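Local structure of thioesterase superfamily (Jannaschia sp., 2OAF) at residues A46-W51 with G58-L63. The protein probably hydrolyses thioesters, perhaps of acyl-coenzyme A type, as a member of the hotdog-fold thioesterase superfamily. Numbering follows the deposited sequence.
Sequences AIDAWW and GGWYHL
The long helix of the hotdog fold, 39-54, meets the short helix 59-65 that follows it; D48 touches W60, and W51 touches W60 and L63, where the two segments pass at 53°. The example illustrates how one carboxylate oxygen can tie two helices together, by one direct and one water-mediated bond. OD1 of D48 accepts the backbone N-H of W60 at 2.9 Å from W60 N, arriving from above the carboxylate plane, and also takes a hydrogen bond from a water that in turn accepts Y61 N. The D48 side chain extends with CG anti to the backbone N (chi1 176°), which brings OD1 to the W60 amide while CB lies over the six-membered ring of W60. G59 comes close here: its CA is 3.5 Å from D48 OD1, where a side chain would clash.

Beside this polar point the indoles cross at about a right angle. I47 CG2 touches W60 CZ2 at 3.5 Å, and the five-membered rings of W51 and W60 meet obliquely, planes at 46°. L63 CD2 sits centrally over W51, opposite W50. W25 of a second subunit also meets W60. Replacing W60 by an alanine would probably open a gap beside I47 and D48 and deprive a shared water of one donor. That water lies 3.0 Å from W51 NE1 and 3.2 Å from W60 NE1, accepting from two indole N-H groups that could not bond each other.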
loop_
_atom_site.group_PDB
_atom_site.type_symbol
_atom_site.label_atom_id
_atom_site.label_comp_id
_atom_site.label_asym_id
_atom_site.label_seq_id
_atom_site.Cartn_x
_atom_site.Cartn_y
_atom_site.Cartn_z
ATOM N N ALA B 46 3.254 8.424 -11.885
ATOM C CA ALA B 46 3.817 9.016 -13.080
ATOM C C ALA B 46 2.785 9.854 -13.823
ATOM O O ALA B 46 3.086 10.961 -14.327
ATOM C CB ALA B 46 4.346 7.915 -13.986
ATOM N N ILE B 47 1.580 9.315 -13.952
ATOM C CA ILE B 47 0.501 10.023 -14.632
ATOM C C ILE B 47 0.093 11.252 -13.807
ATOM O O ILE B 47 -0.114 12.331 -14.345
ATOM C CB ILE B 47 -0.730 9.085 -14.864
ATOM C CG1 ILE B 47 -0.376 7.923 -15.834
ATOM C CG2 ILE B 47 -1.958 9.902 -15.335
ATOM C CD1 ILE B 47 -1.463 6.805 -15.955
ATOM N N ASP B 48 -0.030 11.083 -12.504
ATOM C CA ASP B 48 -0.279 12.207 -11.602
ATOM C C ASP B 48 0.785 13.303 -11.787
ATOM O O ASP B 48 0.448 14.493 -11.812
ATOM C CB ASP B 48 -0.315 11.729 -10.146
ATOM C CG ASP B 48 -0.485 12.867 -9.171
ATOM O OD1 ASP B 48 -1.626 13.284 -8.923
ATOM O OD2 ASP B 48 0.530 13.364 -8.677
ATOM N N ALA B 49 2.057 12.904 -11.928
ATOM C CA ALA B 49 3.153 13.855 -12.159
ATOM C C ALA B 49 3.053 14.539 -13.531
ATOM O O ALA B 49 3.489 15.676 -13.703
ATOM C CB ALA B 49 4.563 13.166 -11.977
ATOM N N TRP B 50 2.506 13.827 -14.511
ATOM C CA TRP B 50 2.286 14.411 -15.852
ATOM C C TRP B 50 1.300 15.565 -15.721
ATOM O O TRP B 50 1.519 16.644 -16.221
ATOM C CB TRP B 50 1.788 13.357 -16.855
ATOM C CG TRP B 50 1.692 13.834 -18.258
ATOM C CD1 TRP B 50 2.620 13.654 -19.259
ATOM C CD2 TRP B 50 0.602 14.573 -18.848
ATOM N NE1 TRP B 50 2.164 14.247 -20.436
ATOM C CE2 TRP B 50 0.944 14.825 -20.200
ATOM C CE3 TRP B 50 -0.614 15.041 -18.370
ATOM C CZ2 TRP B 50 0.125 15.522 -21.038
ATOM C CZ3 TRP B 50 -1.458 15.748 -19.242
ATOM C CH2 TRP B 50 -1.084 15.978 -20.534
ATOM N N TRP B 51 0.214 15.329 -15.010
ATOM C CA TRP B 51 -0.763 16.388 -14.772
ATOM C C TRP B 51 -0.155 17.569 -14.039
ATOM O O TRP B 51 -0.461 18.697 -14.347
ATOM C CB TRP B 51 -1.973 15.849 -13.993
ATOM C CG TRP B 51 -2.852 15.000 -14.798
ATOM C CD1 TRP B 51 -2.971 13.662 -14.727
ATOM C CD2 TRP B 51 -3.764 15.436 -15.806
ATOM N NE1 TRP B 51 -3.906 13.215 -15.612
ATOM C CE2 TRP B 51 -4.406 14.284 -16.304
ATOM C CE3 TRP B 51 -4.093 16.682 -16.337
ATOM C CZ2 TRP B 51 -5.376 14.332 -17.310
ATOM C CZ3 TRP B 51 -5.069 16.733 -17.358
ATOM C CH2 TRP B 51 -5.692 15.552 -17.826
ATOM N N GLY B 58 0.214 19.774 -7.919
ATOM C CA GLY B 58 -0.817 19.034 -7.156
ATOM C C GLY B 58 -1.559 17.967 -7.957
ATOM O O GLY B 58 -2.518 17.359 -7.462
ATOM N N GLY B 59 -1.160 17.749 -9.205
ATOM C CA GLY B 59 -1.655 16.604 -9.952
ATOM C C GLY B 59 -3.174 16.422 -9.946
ATOM O O GLY B 59 -3.928 17.381 -10.135
ATOM N N TRP B 60 -3.626 15.182 -9.736
ATOM C CA TRP B 60 -5.046 14.876 -9.657
ATOM C C TRP B 60 -5.764 15.604 -8.509
ATOM O O TRP B 60 -6.935 15.947 -8.627
ATOM C CB TRP B 60 -5.268 13.375 -9.496
ATOM C CG TRP B 60 -5.009 12.528 -10.701
ATOM C CD1 TRP B 60 -5.369 12.804 -11.990
ATOM C CD2 TRP B 60 -4.370 11.229 -10.734
ATOM N NE1 TRP B 60 -4.988 11.759 -12.819
ATOM C CE2 TRP B 60 -4.399 10.780 -12.066
ATOM C CE3 TRP B 60 -3.833 10.387 -9.755
ATOM C CZ2 TRP B 60 -3.873 9.551 -12.451
ATOM C CZ3 TRP B 60 -3.310 9.168 -10.137
ATOM C CH2 TRP B 60 -3.331 8.763 -11.481
ATOM N N TYR B 61 -5.066 15.820 -7.397
ATOM C CA TYR B 61 -5.662 16.492 -6.222
ATOM C C TYR B 61 -6.098 17.897 -6.605
ATOM O O TYR B 61 -7.232 18.285 -6.353
ATOM C CB TYR B 61 -4.643 16.516 -5.068
ATOM C CG TYR B 61 -5.117 16.961 -3.684
ATOM C CD1 TYR B 61 -5.643 16.051 -2.792
ATOM C CD2 TYR B 61 -4.978 18.293 -3.256
ATOM C CE1 TYR B 61 -6.018 16.430 -1.517
ATOM C CE2 TYR B 61 -5.366 18.685 -1.964
ATOM C CZ TYR B 61 -5.896 17.752 -1.120
ATOM O OH TYR B 61 -6.270 18.095 0.151
ATOM N N HIS B 62 -5.186 18.637 -7.231
ATOM C CA HIS B 62 -5.472 19.964 -7.787
ATOM C C HIS B 62 -6.563 19.887 -8.867
ATOM O O HIS B 62 -7.547 20.613 -8.797
ATOM C CB HIS B 62 -4.164 20.547 -8.336
ATOM C CG HIS B 62 -4.326 21.811 -9.120
ATOM N ND1 HIS B 62 -4.927 22.938 -8.601
ATOM C CD2 HIS B 62 -3.946 22.131 -10.384
ATOM C CE1 HIS B 62 -4.933 23.890 -9.521
ATOM N NE2 HIS B 62 -4.334 23.428 -10.609
ATOM N N LEU B 63 -6.404 18.979 -9.839
ATOM C CA LEU B 63 -7.393 18.800 -10.921
ATOM C C LEU B 63 -8.816 18.587 -10.408
ATOM O O LEU B 63 -9.769 19.257 -10.836
ATOM C CB LEU B 63 -6.983 17.609 -11.795
ATOM C CG LEU B 63 -7.572 17.477 -13.196
ATOM C CD1 LEU B 63 -7.359 18.745 -14.053
ATOM C CD2 LEU B 63 -6.992 16.243 -13.881
HETATM O O HOH W 1 -2.297 14.413 -6.603
HETATM O O HOH W 2 -5.799 10.915 -15.781
#